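Local coordinates for protein NAD(+) phosphorylase MbcT (PDB 6FKG) that degrades NAD(+) by phosphorolysis, as the toxin of a toxin-antitoxin pair in Mycobacterium tuberculosis whose cognate antitoxin MbcA blocks access to the active site, at residues D14-I19 against A100-T105; L52-I57 against V131-W136; D119-D124 against P146-V151; S22-R27 against T93-D98. One frame throughout, in Å; residues are numbered along the deposited sequence.

Contact 1 of 4, residues D14-I19 against A100-T105; sequences DARGTI and AVLDLT
Ile-19 and Val-101 form an antiparallel hydrogen-bonded pair, the one bridge across this contact. Ile-19 N donates to Val-101 O at 2.9 Å, and Val-101 N returns a bond of 2.8 Å to Ile-19 O. Ile-19 buries the most surface. Its CG1 lies between the backbone N and the carbonyl carbon (chi1 64°), which sends the branch over the neighbouring strand: CG1 meets Val-101 CG2 at 3.8 Å, and CD1 runs on to Asp-103, 3.6 Å from OD2. Branched side chains suit such a strand pair, since both project to the same face and fill it close to the backbone. Val-101 also packs on Leu-144 and Leu-153, so this face continues into strands 142-147 and 150-156.

On the Thr-18 side the touch is mostly with backbone. Its CA makes a bent CA-H...O contact with Val-101 O, 3.2 Å away, and the small methyl of Ala-100 lies beside OG1. Gly-17, with positive phi, ends helix 7-16 and turns the chain into strand 19-30. Its O lies 3.6 Å from Leu-102 CD1, which also touches Arg-16 CB.

Two waters fill in where the chains diverge: one accepts from the side-chain NE of Arg-16 and donates to Asp-103 O; the other joins backbone to backbone, from Gly-17 O to Asp-103 N. Asp-103 OD1 accepts from Thr-105 N, which makes an Asx turn, and also from Thr-105 OG1. Direct pairing thus gives way to water where the helix end splays from the strand: the waters bond Gly-17 O and Asp-103 N and O, which the segments do not pair directly.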
loop_
_atom_site.group_PDB
_atom_site.type_symbol
_atom_site.label_atom_id
_atom_site.label_comp_id
_atom_site.label_asym_id
_atom_site.label_seq_id
_atom_site.Cartn_x
_atom_site.Cartn_y
_atom_site.Cartn_z
ATOM N N ASP B 14 15.657 35.680 -13.999
ATOM C CA ASP B 14 15.055 36.713 -14.848
ATOM C C ASP B 14 15.817 38.035 -14.748
ATOM O O ASP B 14 16.041 38.713 -15.756
ATOM C CB ASP B 14 13.585 36.936 -14.471
ATOM C CG ASP B 14 12.934 38.051 -15.283
ATOM O OD1 ASP B 14 12.464 37.782 -16.403
ATOM O OD2 ASP B 14 12.895 39.200 -14.801
ATOM N N ALA B 15 16.206 38.400 -13.526
ATOM C CA ALA B 15 16.962 39.629 -13.285
ATOM C C ALA B 15 18.309 39.601 -13.992
ATOM O O ALA B 15 18.773 40.628 -14.481
ATOM C CB ALA B 15 17.158 39.849 -11.791
ATOM N N ARG B 16 18.944 38.430 -14.038
ATOM C CA ARG B 16 20.205 38.287 -14.772
ATOM C C ARG B 16 19.989 38.540 -16.259
ATOM O O ARG B 16 20.824 39.152 -16.926
ATOM C CB ARG B 16 20.812 36.892 -14.589
ATOM C CG ARG B 16 21.126 36.487 -13.161
ATOM C CD ARG B 16 22.240 37.323 -12.573
ATOM N NE ARG B 16 23.452 37.316 -13.392
ATOM C CZ ARG B 16 24.544 38.011 -13.089
ATOM N NH1 ARG B 16 24.568 38.748 -11.989
ATOM N NH2 ARG B 16 25.610 37.971 -13.881
ATOM N N GLY B 17 18.868 38.048 -16.777
ATOM C CA GLY B 17 18.574 38.168 -18.188
ATOM C C GLY B 17 19.523 37.347 -19.045
ATOM O O GLY B 17 20.237 36.468 -18.549
ATOM N N THR B 18 19.525 37.641 -20.338
ATOM C CA THR B 18 20.273 36.867 -21.315
ATOM C C THR B 18 21.297 37.733 -22.017
ATOM O O THR B 18 21.229 38.965 -21.957
ATOM C CB THR B 18 19.356 36.259 -22.395
ATOM O OG1 THR B 18 18.661 37.316 -23.062
ATOM C CG2 THR B 18 18.344 35.293 -21.797
ATOM N N ILE B 19 22.243 37.076 -22.681
ATOM C CA ILE B 19 23.089 37.732 -23.671
ATOM C C ILE B 19 22.917 36.988 -24.988
ATOM O O ILE B 19 22.501 35.829 -24.996
ATOM C CB ILE B 19 24.581 37.742 -23.273
ATOM C CG1 ILE B 19 25.122 36.315 -23.200
ATOM C CG2 ILE B 19 24.791 38.488 -21.960
ATOM C CD1 ILE B 19 26.628 36.253 -22.990
ATOM N N ALA B 100 20.102 33.465 -27.274
ATOM C CA ALA B 100 19.810 34.223 -26.059
ATOM C C ALA B 100 20.002 33.323 -24.856
ATOM O O ALA B 100 19.143 32.502 -24.544
ATOM C CB ALA B 100 18.378 34.790 -26.092
ATOM N N VAL B 101 21.138 33.468 -24.180
ATOM C CA VAL B 101 21.507 32.513 -23.150
ATOM C C VAL B 101 21.739 33.163 -21.793
ATOM O O VAL B 101 22.194 34.304 -21.702
ATOM C CB VAL B 101 22.784 31.738 -23.550
ATOM C CG1 VAL B 101 22.554 30.975 -24.842
ATOM C CG2 VAL B 101 23.963 32.702 -23.699
ATOM N N LEU B 102 21.397 32.432 -20.736
ATOM C CA LEU B 102 21.805 32.798 -19.390
ATOM C C LEU B 102 23.318 32.609 -19.263
ATOM O O LEU B 102 23.819 31.497 -19.429
ATOM C CB LEU B 102 21.071 31.944 -18.356
ATOM C CG LEU B 102 21.406 32.245 -16.890
ATOM C CD1 LEU B 102 20.935 33.639 -16.481
ATOM C CD2 LEU B 102 20.765 31.176 -16.015
ATOM N N ASP B 103 24.045 33.687 -18.982
ATOM C CA ASP B 103 25.507 33.611 -18.939
ATOM C C ASP B 103 26.015 33.289 -17.543
ATOM O O ASP B 103 26.066 34.162 -16.689
ATOM C CB ASP B 103 26.132 34.927 -19.414
ATOM C CG ASP B 103 27.649 34.864 -19.485
ATOM O OD1 ASP B 103 28.238 33.779 -19.268
ATOM O OD2 ASP B 103 28.256 35.907 -19.772
ATOM N N LEU B 104 26.429 32.043 -17.333
ATOM C CA LEU B 104 26.951 31.629 -16.034
ATOM C C LEU B 104 28.463 31.385 -16.089
ATOM O O LEU B 104 29.003 30.634 -15.276
ATOM C CB LEU B 104 26.236 30.358 -15.550
ATOM C CG LEU B 104 24.719 30.485 -15.392
ATOM C CD1 LEU B 104 24.104 29.179 -14.857
ATOM C CD2 LEU B 104 24.361 31.661 -14.496
ATOM N N THR B 105 29.144 32.017 -17.042
ATOM C CA THR B 105 30.588 31.819 -17.168
ATOM C C THR B 105 31.367 32.656 -16.162
ATOM O O THR B 105 32.548 32.397 -15.929
ATOM C CB THR B 105 31.086 32.131 -18.599
ATOM O OG1 THR B 105 30.789 33.490 -18.925
ATOM C CG2 THR B 105 30.402 31.187 -19.614
HETATM O O HOH W 1 24.076 36.098 -15.871
HETATM O O HOH W 2 22.949 36.367 -18.398
#

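Contact 2 of 4, residues L52-I57 against V131-W136; sequences LLFPAI and VGHAAW
Phe-54 and Trp-136 lie face to face, the phenyl ring over the five-membered ring of the indole, with centroids 3.9 Å apart and planes inclined by 20°. Phe-54 CD2 sits over the centre of the indole, 3.2 Å from Trp-136 CD2. The two side chains run antiparallel, so each CB also lies over the other's ring, Trp-136 CB 4.0 Å from the Phe-54 centroid. Trp-136 CG is anti to the backbone N (chi1 164°), which carries the indole from helix 126-137 across to the loop before strand 56-60. Beside the stack, Leu-53 CD1 touches His-133 NE2 at 3.4 Å and reaches the benzo end of the indole at Trp-136 CZ3. The edge of the Phe-54 ring meets the helix backbone at His-133 CA.

Further out, Thr-156 touches both rings, and Arg-161 makes a cation-pi contact with Trp-136 and hydrogen-bonds to its backbone O. Tyr-60 of an MbcA chain packs on Leu-53, meets the Trp-136 ring and hydrogen-bonds to His-133 NE2. With no hydrogen bond between the segments, dispersion and ring stacking join loop to helix, and the resulting apolar patch, with His-133 NE2 at its side, forms part of the surface that the antitoxin grips.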
loop_
_atom_site.group_PDB
_atom_site.type_symbol
_atom_site.label_atom_id
_atom_site.label_comp_id
_atom_site.label_asym_id
_atom_site.label_seq_id
_atom_site.Cartn_x
_atom_site.Cartn_y
_atom_site.Cartn_z
ATOM N N LEU B 52 12.469 14.669 -18.665
ATOM C CA LEU B 52 11.038 14.558 -18.966
ATOM C C LEU B 52 10.289 15.862 -19.226
ATOM O O LEU B 52 9.057 15.845 -19.301
ATOM C CB LEU B 52 10.316 13.821 -17.828
ATOM C CG LEU B 52 10.877 12.483 -17.339
ATOM C CD1 LEU B 52 10.003 11.926 -16.215
ATOM C CD2 LEU B 52 10.996 11.491 -18.483
ATOM N N LEU B 53 10.982 16.986 -19.342
ATOM C CA LEU B 53 10.261 18.234 -19.603
ATOM C C LEU B 53 10.590 18.851 -20.956
ATOM O O LEU B 53 9.717 19.419 -21.625
ATOM C CB LEU B 53 10.539 19.249 -18.499
ATOM C CG LEU B 53 9.772 18.987 -17.202
ATOM C CD1 LEU B 53 10.109 20.050 -16.168
ATOM C CD2 LEU B 53 8.271 18.931 -17.475
ATOM N N PHE B 54 11.852 18.761 -21.359
ATOM C CA PHE B 54 12.256 19.387 -22.610
ATOM C C PHE B 54 13.507 18.731 -23.140
ATOM O O PHE B 54 14.332 18.266 -22.360
ATOM C CB PHE B 54 12.486 20.908 -22.434
ATOM C CG PHE B 54 13.430 21.285 -21.284
ATOM C CD1 PHE B 54 14.796 21.405 -21.491
ATOM C CD2 PHE B 54 12.928 21.560 -20.016
ATOM C CE1 PHE B 54 15.659 21.773 -20.435
ATOM C CE2 PHE B 54 13.762 21.928 -18.969
ATOM C CZ PHE B 54 15.131 22.036 -19.170
ATOM N N PRO B 55 13.655 18.701 -24.475
ATOM C CA PRO B 55 14.911 18.270 -25.085
ATOM C C PRO B 55 16.012 19.259 -24.756
ATOM O O PRO B 55 15.758 20.457 -24.571
ATOM C CB PRO B 55 14.612 18.262 -26.595
ATOM C CG PRO B 55 13.132 18.414 -26.729
ATOM C CD PRO B 55 12.639 19.073 -25.477
ATOM N N ALA B 56 17.234 18.758 -24.666
ATOM C CA ALA B 56 18.382 19.634 -24.438
ATOM C C ALA B 56 19.593 19.082 -25.165
ATOM O O ALA B 56 19.758 17.868 -25.267
ATOM C CB ALA B 56 18.673 19.780 -22.935
ATOM N N ILE B 57 20.425 19.994 -25.671
ATOM C CA ILE B 57 21.623 19.652 -26.439
ATOM C C ILE B 57 22.832 20.203 -25.719
ATOM O O ILE B 57 22.859 21.383 -25.387
ATOM C CB ILE B 57 21.613 20.272 -27.851
ATOM C CG1 ILE B 57 20.396 19.834 -28.663
ATOM C CG2 ILE B 57 22.878 19.905 -28.603
ATOM C CD1 ILE B 57 20.341 20.559 -30.003
ATOM N N VAL B 131 18.509 25.293 -12.034
ATOM C CA VAL B 131 18.842 26.512 -12.760
ATOM C C VAL B 131 18.499 26.375 -14.253
ATOM O O VAL B 131 17.895 27.284 -14.844
ATOM C CB VAL B 131 20.340 26.884 -12.567
ATOM C CG1 VAL B 131 20.741 28.013 -13.495
ATOM C CG2 VAL B 131 20.602 27.277 -11.112
ATOM N N GLY B 132 18.867 25.251 -14.865
ATOM C CA GLY B 132 18.514 25.011 -16.264
ATOM C C GLY B 132 17.005 24.959 -16.446
ATOM O O GLY B 132 16.463 25.496 -17.414
ATOM N N HIS B 133 16.314 24.321 -15.508
ATOM C CA HIS B 133 14.856 24.266 -15.548
ATOM C C HIS B 133 14.265 25.674 -15.572
ATOM O O HIS B 133 13.392 25.983 -16.378
ATOM C CB HIS B 133 14.328 23.497 -14.348
ATOM C CG HIS B 133 12.845 23.286 -14.356
ATOM N ND1 HIS B 133 12.155 22.856 -13.242
ATOM C CD2 HIS B 133 11.925 23.412 -15.342
ATOM C CE1 HIS B 133 10.870 22.743 -13.536
ATOM N NE2 HIS B 133 10.705 23.082 -14.804
ATOM N N ALA B 134 14.747 26.531 -14.683
ATOM C CA ALA B 134 14.211 27.891 -14.585
ATOM C C ALA B 134 14.500 28.706 -15.848
ATOM O O ALA B 134 13.648 29.467 -16.301
ATOM C CB ALA B 134 14.780 28.595 -13.357
ATOM N N ALA B 135 15.695 28.557 -16.414
ATOM C CA ALA B 135 16.049 29.311 -17.619
ATOM C C ALA B 135 15.112 28.922 -18.755
ATOM O O ALA B 135 14.621 29.784 -19.495
ATOM C CB ALA B 135 17.511 29.069 -18.021
ATOM N N TRP B 136 14.867 27.620 -18.884
ATOM C CA TRP B 136 13.947 27.116 -19.903
ATOM C C TRP B 136 12.532 27.607 -19.653
ATOM O O TRP B 136 11.807 27.991 -20.581
ATOM C CB TRP B 136 13.962 25.592 -19.930
ATOM C CG TRP B 136 12.783 25.000 -20.679
ATOM C CD1 TRP B 136 12.665 24.845 -22.037
ATOM C CD2 TRP B 136 11.568 24.497 -20.107
ATOM N NE1 TRP B 136 11.441 24.268 -22.343
ATOM C CE2 TRP B 136 10.758 24.040 -21.174
ATOM C CE3 TRP B 136 11.093 24.366 -18.791
ATOM C CZ2 TRP B 136 9.500 23.468 -20.966
ATOM C CZ3 TRP B 136 9.834 23.801 -18.587
ATOM C CH2 TRP B 136 9.057 23.356 -19.669
#

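Contact 3 of 4, residues D119-D124 against P146-V151; sequences DIYGDD and PAAGGV
Ile-120 and Tyr-121, in the last turn of helix 117-121, face the turn end of a hairpin whose strands 142-147 and 150-156 are joined by a type I turn from Ala-147 to Gly-150. The backbones stay well apart, with Ile-120 CA 7.9 Å from Pro-146 CA, and no hydrogen bond crosses between them. The hairpin closes on itself instead: Ala-147 N donates to Gly-150 O at 2.8 Å, and Gly-150 N to Ala-147 O at 3.1 Å. Gly-150 has backbone angles (phi 156°, psi -125°) at which a CB would collide with the preceding carbonyl, so glycine suits the place where the turn enters the second strand.

The contact sets a short helix against the hairpin end of the mixed sheet in this RES domain. Helix 63-76 also touches the turn, through Val-68 and Arg-72 on Ala-148.

Side chains span the gap. Ile-120 CD1 reaches Pro-146 CG at 3.5 Å, the two side chains crossing at about a right angle. The proline ring presents a rigid apolar surface to the isoleucine end, while Arg-110 of helix 107-112 lies against both. Tyr-121 works differently, by its edge: CE1 lies 3.6 Å from Ala-148 N, almost in the ring plane, and 4.0 Å from Ala-148 CB. Its OH approaches the carbonyl carbon of Ala-147, also at 3.6 Å. One face of the phenol is covered by its own neighbour, Ile-120 CG2, 3.6 Å above the plane and over the ring centre. One residue earlier in the helix, Asp-119 forms a salt bridge with Arg-35 of an MbcA chain.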
loop_
_atom_site.group_PDB
_atom_site.type_symbol
_atom_site.label_atom_id
_atom_site.label_comp_id
_atom_site.label_asym_id
_atom_site.label_seq_id
_atom_site.Cartn_x
_atom_site.Cartn_y
_atom_site.Cartn_z
ATOM N N ASP B 119 28.722 22.229 -7.437
ATOM C CA ASP B 119 27.522 21.961 -8.205
ATOM C C ASP B 119 27.877 21.554 -9.618
ATOM O O ASP B 119 27.219 20.711 -10.216
ATOM C CB ASP B 119 26.610 23.184 -8.230
ATOM C CG ASP B 119 26.119 23.554 -6.855
ATOM O OD1 ASP B 119 25.372 22.746 -6.266
ATOM O OD2 ASP B 119 26.496 24.638 -6.356
ATOM N N ILE B 120 28.943 22.142 -10.142
ATOM C CA ILE B 120 29.272 21.984 -11.553
ATOM C C ILE B 120 30.044 20.699 -11.860
ATOM O O ILE B 120 29.880 20.122 -12.937
ATOM C CB ILE B 120 30.055 23.201 -12.037
ATOM C CG1 ILE B 120 29.192 24.448 -11.853
ATOM C CG2 ILE B 120 30.479 23.045 -13.497
ATOM C CD1 ILE B 120 29.956 25.715 -12.003
ATOM N N TYR B 121 30.853 20.228 -10.914
ATOM C CA TYR B 121 31.699 19.067 -11.182
ATOM C C TYR B 121 31.410 17.889 -10.255
ATOM O O TYR B 121 31.787 16.757 -10.551
ATOM C CB TYR B 121 33.169 19.468 -11.088
ATOM C CG TYR B 121 33.506 20.621 -12.001
ATOM C CD1 TYR B 121 33.603 20.433 -13.375
ATOM C CD2 TYR B 121 33.700 21.903 -11.497
ATOM C CE1 TYR B 121 33.903 21.484 -14.219
ATOM C CE2 TYR B 121 33.998 22.961 -12.332
ATOM C CZ TYR B 121 34.100 22.744 -13.693
ATOM O OH TYR B 121 34.392 23.783 -14.541
ATOM N N GLY B 122 30.724 18.154 -9.149
ATOM C CA GLY B 122 30.387 17.113 -8.191
ATOM C C GLY B 122 29.334 16.146 -8.699
ATOM O O GLY B 122 28.737 16.353 -9.760
ATOM N N ASP B 123 29.089 15.090 -7.930
ATOM C CA ASP B 123 28.158 14.049 -8.345
ATOM C C ASP B 123 26.693 14.512 -8.359
ATOM O O ASP B 123 25.870 13.910 -9.044
ATOM C CB ASP B 123 28.291 12.818 -7.439
ATOM C CG ASP B 123 29.590 12.059 -7.657
ATOM O OD1 ASP B 123 30.438 12.512 -8.462
ATOM O OD2 ASP B 123 29.765 10.996 -7.017
ATOM N N ASP B 124 26.370 15.564 -7.603
ATOM C CA ASP B 124 24.987 16.033 -7.476
ATOM C C ASP B 124 24.612 17.079 -8.530
ATOM O O ASP B 124 25.173 18.172 -8.562
ATOM C CB ASP B 124 24.741 16.619 -6.085
ATOM C CG ASP B 124 23.313 17.111 -5.908
ATOM O OD1 ASP B 124 22.403 16.505 -6.514
ATOM O OD2 ASP B 124 23.099 18.104 -5.176
ATOM N N PRO B 146 30.358 27.112 -17.295
ATOM C CA PRO B 146 31.757 26.684 -17.362
ATOM C C PRO B 146 31.801 25.174 -17.605
ATOM O O PRO B 146 30.872 24.464 -17.222
ATOM C CB PRO B 146 32.310 27.061 -15.988
ATOM C CG PRO B 146 31.118 26.981 -15.080
ATOM C CD PRO B 146 29.881 27.277 -15.910
ATOM N N ALA B 147 32.856 24.699 -18.254
ATOM C CA ALA B 147 33.068 23.272 -18.417
ATOM C C ALA B 147 34.505 22.959 -18.043
ATOM O O ALA B 147 35.355 23.864 -18.025
ATOM C CB ALA B 147 32.767 22.834 -19.840
ATOM N N ALA B 148 34.775 21.688 -17.744
ATOM C CA ALA B 148 36.112 21.274 -17.318
ATOM C C ALA B 148 37.173 21.696 -18.328
ATOM O O ALA B 148 38.269 22.082 -17.946
ATOM C CB ALA B 148 36.161 19.770 -17.089
ATOM N N GLY B 149 36.838 21.662 -19.615
ATOM C CA GLY B 149 37.819 21.996 -20.633
ATOM C C GLY B 149 37.630 23.337 -21.324
ATOM O O GLY B 149 38.321 23.630 -22.299
ATOM N N GLY B 150 36.698 24.150 -20.834
ATOM C CA GLY B 150 36.424 25.450 -21.437
ATOM C C GLY B 150 35.011 25.928 -21.130
ATOM O O GLY B 150 34.621 25.995 -19.966
ATOM N N VAL B 151 34.231 26.237 -22.163
ATOM C CA VAL B 151 32.854 26.717 -21.963
ATOM C C VAL B 151 31.842 25.759 -22.583
ATOM O O VAL B 151 32.055 25.244 -23.678
ATOM C CB VAL B 151 32.671 28.133 -22.547
ATOM C CG1 VAL B 151 31.213 28.563 -22.465
ATOM C CG2 VAL B 151 33.561 29.111 -21.795
#

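Contact 4 of 4, residues S22-R27 against T93-D98; sequences SETCYR and TIDVTD
Thr-24 and Asp-95 face each other across two antiparallel strands with matching first torsions: OG1 of Thr-24 (chi1 -62°) and CG of Asp-95 (chi1 -78°) both stand anti to their carbonyl carbons. As a non-hydrogen-bonded pair on one face, with these torsions, the side chains lie side by side, and Thr-24 OG1 donates to Asp-95 OD1 at 2.8 Å, on the syn side but 32° out of the carboxylate plane. The other oxygen, OD2, is held by a salt bridge to Arg-170 of strand 167-174, so the carboxylate ties three strands together. The same setting of Thr-24 turns its CG2 to Thr-93 CG2, 3.6 Å away, while Thr-93 OG1 lies alongside Tyr-26 CE2.

The backbones make a twisted antiparallel ladder between strands 19-30 and 89-103, the latter a central strand of the mixed sheet, and beta-branched threonines fit it well. Hydrogen-bonded pairs Glu-23 with Val-96 and Cys-25 with Ile-94 alternate with non-hydrogen-bonded ones. Among the rungs, Ile-94 N to Cys-25 O is almost straight at 2.8 Å.

Alternation sorts the chemistry by face. Thr-24, Tyr-26, Thr-93 and Asp-95 make a largely polar side, whereas Cys-25, Ile-94 and Val-96 project to the buried one, where Cys-25 SG rests 4.0 Å from Val-96 CG2 and Leu-59 of strand 56-60 covers Cys-25 and Ile-94. Glu-23 stands on this face too, partly exposed, its OE1 accepting from Thr-24 N. At the far end Ser-22 OG accepts from Asp-98 N at 2.9 Å, a nearly straight bond where the strand turns its corner.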
loop_
_atom_site.group_PDB
_atom_site.type_symbol
_atom_site.label_atom_id
_atom_site.label_comp_id
_atom_site.label_asym_id
_atom_site.label_seq_id
_atom_site.Cartn_x
_atom_site.Cartn_y
_atom_site.Cartn_z
ATOM N N SER B 22 27.262 34.053 -29.978
ATOM C CA SER B 22 27.558 33.358 -31.221
ATOM C C SER B 22 28.920 32.697 -31.144
ATOM O O SER B 22 29.903 33.312 -30.724
ATOM C CB SER B 22 27.506 34.320 -32.406
ATOM O OG SER B 22 26.301 35.064 -32.380
ATOM N N GLU B 23 28.981 31.440 -31.557
ATOM C CA GLU B 23 30.239 30.719 -31.559
ATOM C C GLU B 23 30.124 29.467 -32.413
ATOM O O GLU B 23 29.023 28.954 -32.623
ATOM C CB GLU B 23 30.643 30.352 -30.127
ATOM C CG GLU B 23 31.940 29.575 -29.978
ATOM C CD GLU B 23 33.164 30.371 -30.395
ATOM O OE1 GLU B 23 33.396 30.545 -31.614
ATOM O OE2 GLU B 23 33.900 30.820 -29.489
ATOM N N THR B 24 31.260 29.002 -32.919
ATOM C CA THR B 24 31.354 27.682 -33.509
ATOM C C THR B 24 31.534 26.670 -32.380
ATOM O O THR B 24 32.500 26.754 -31.613
ATOM C CB THR B 24 32.521 27.587 -34.495
ATOM O OG1 THR B 24 32.307 28.506 -35.577
ATOM C CG2 THR B 24 32.619 26.182 -35.042
ATOM N N CYS B 25 30.595 25.732 -32.263
ATOM C CA CYS B 25 30.583 24.804 -31.140
ATOM C C CYS B 25 30.678 23.359 -31.601
ATOM O O CYS B 25 30.598 23.063 -32.791
ATOM C CB CYS B 25 29.319 24.978 -30.295
ATOM S SG CYS B 25 29.211 26.583 -29.462
ATOM N N TYR B 26 30.821 22.467 -30.631
ATOM C CA TYR B 26 31.105 21.075 -30.917
ATOM C C TYR B 26 30.288 20.175 -30.027
ATOM O O TYR B 26 30.109 20.428 -28.831
ATOM C CB TYR B 26 32.608 20.789 -30.730
ATOM C CG TYR B 26 33.457 21.621 -31.650
ATOM C CD1 TYR B 26 33.851 22.909 -31.293
ATOM C CD2 TYR B 26 33.828 21.139 -32.897
ATOM C CE1 TYR B 26 34.607 23.686 -32.152
ATOM C CE2 TYR B 26 34.581 21.902 -33.753
ATOM C CZ TYR B 26 34.970 23.168 -33.376
ATOM O OH TYR B 26 35.722 23.916 -34.237
ATOM N N ARG B 27 29.790 19.111 -30.633
ATOM C CA ARG B 27 29.012 18.124 -29.934
ATOM C C ARG B 27 29.432 16.740 -30.421
ATOM O O ARG B 27 29.723 16.591 -31.595
ATOM C CB ARG B 27 27.525 18.351 -30.209
ATOM C CG ARG B 27 26.665 17.370 -29.513
ATOM C CD ARG B 27 25.261 17.330 -30.082
ATOM N NE ARG B 27 24.488 16.443 -29.237
ATOM C CZ ARG B 27 23.229 16.115 -29.459
ATOM N NH1 ARG B 27 22.594 16.622 -30.515
ATOM N NH2 ARG B 27 22.606 15.293 -28.621
ATOM N N THR B 93 30.385 19.739 -35.825
ATOM C CA THR B 93 30.702 21.146 -35.740
ATOM C C THR B 93 29.420 21.911 -36.010
ATOM O O THR B 93 28.843 21.774 -37.084
ATOM C CB THR B 93 31.766 21.536 -36.760
ATOM O OG1 THR B 93 32.935 20.734 -36.554
ATOM C CG2 THR B 93 32.124 23.005 -36.630
ATOM N N ILE B 94 28.974 22.691 -35.034
ATOM C CA ILE B 94 27.676 23.357 -35.105
ATOM C C ILE B 94 27.845 24.834 -34.806
ATOM O O ILE B 94 28.244 25.215 -33.704
ATOM C CB ILE B 94 26.666 22.734 -34.121
ATOM C CG1 ILE B 94 26.426 21.257 -34.477
ATOM C CG2 ILE B 94 25.348 23.533 -34.120
ATOM C CD1 ILE B 94 25.757 20.431 -33.373
ATOM N N ASP B 95 27.565 25.661 -35.807
ATOM C CA ASP B 95 27.603 27.107 -35.641
ATOM C C ASP B 95 26.365 27.596 -34.889
ATOM O O ASP B 95 25.225 27.286 -35.263
ATOM C CB ASP B 95 27.701 27.814 -36.998
ATOM C CG ASP B 95 29.097 27.775 -37.585
ATOM O OD1 ASP B 95 30.060 27.512 -36.838
ATOM O OD2 ASP B 95 29.235 28.036 -38.799
ATOM N N VAL B 96 26.599 28.363 -33.831
ATOM C CA VAL B 96 25.518 28.938 -33.027
ATOM C C VAL B 96 25.487 30.451 -33.249
ATOM O O VAL B 96 26.519 31.115 -33.131
ATOM C CB VAL B 96 25.705 28.625 -31.526
ATOM C CG1 VAL B 96 24.611 29.280 -30.691
ATOM C CG2 VAL B 96 25.749 27.119 -31.303
ATOM N N THR B 97 24.313 30.992 -33.566
ATOM C CA THR B 97 24.189 32.410 -33.897
ATOM C C THR B 97 23.145 33.120 -33.050
ATOM O O THR B 97 21.977 32.733 -33.029
ATOM C CB THR B 97 23.832 32.607 -35.386
ATOM O OG1 THR B 97 24.808 31.942 -36.195
ATOM C CG2 THR B 97 23.794 34.101 -35.749
ATOM N N ASP B 98 23.595 34.163 -32.355
ATOM C CA ASP B 98 22.749 35.032 -31.540
ATOM C C ASP B 98 21.808 34.292 -30.584
ATOM O O ASP B 98 20.659 34.690 -30.415
ATOM C CB ASP B 98 21.941 35.956 -32.451
ATOM C CG ASP B 98 22.826 36.875 -33.270
ATOM O OD1 ASP B 98 23.866 37.327 -32.742
ATOM O OD2 ASP B 98 22.486 37.145 -34.439
#

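Overall arrangement
Contacts 1 and 4 both pair strand 19-30 with strand 89-103, but at different parts of the long strand: contact 4 is a full ladder with a buried apolar face, contact 1 a single bridge that gives way to water-mediated bonds at the helix end. Contact 2 joins a helix to the loop leading into strand 56-60 by ring stacking, contact 3 a helix to a hairpin turn by sparser edge and aliphatic touches. Contacts 1, 2 and 4 are partly buried; contact 3 is at the surface. Contact 1 meets contact 2 through Leu-102 and Leu-104 on Val-131, and contact 3 through Thr-105 on Val-151. Ile-57 packing on Arg-27 joins contact 2 to contact 4.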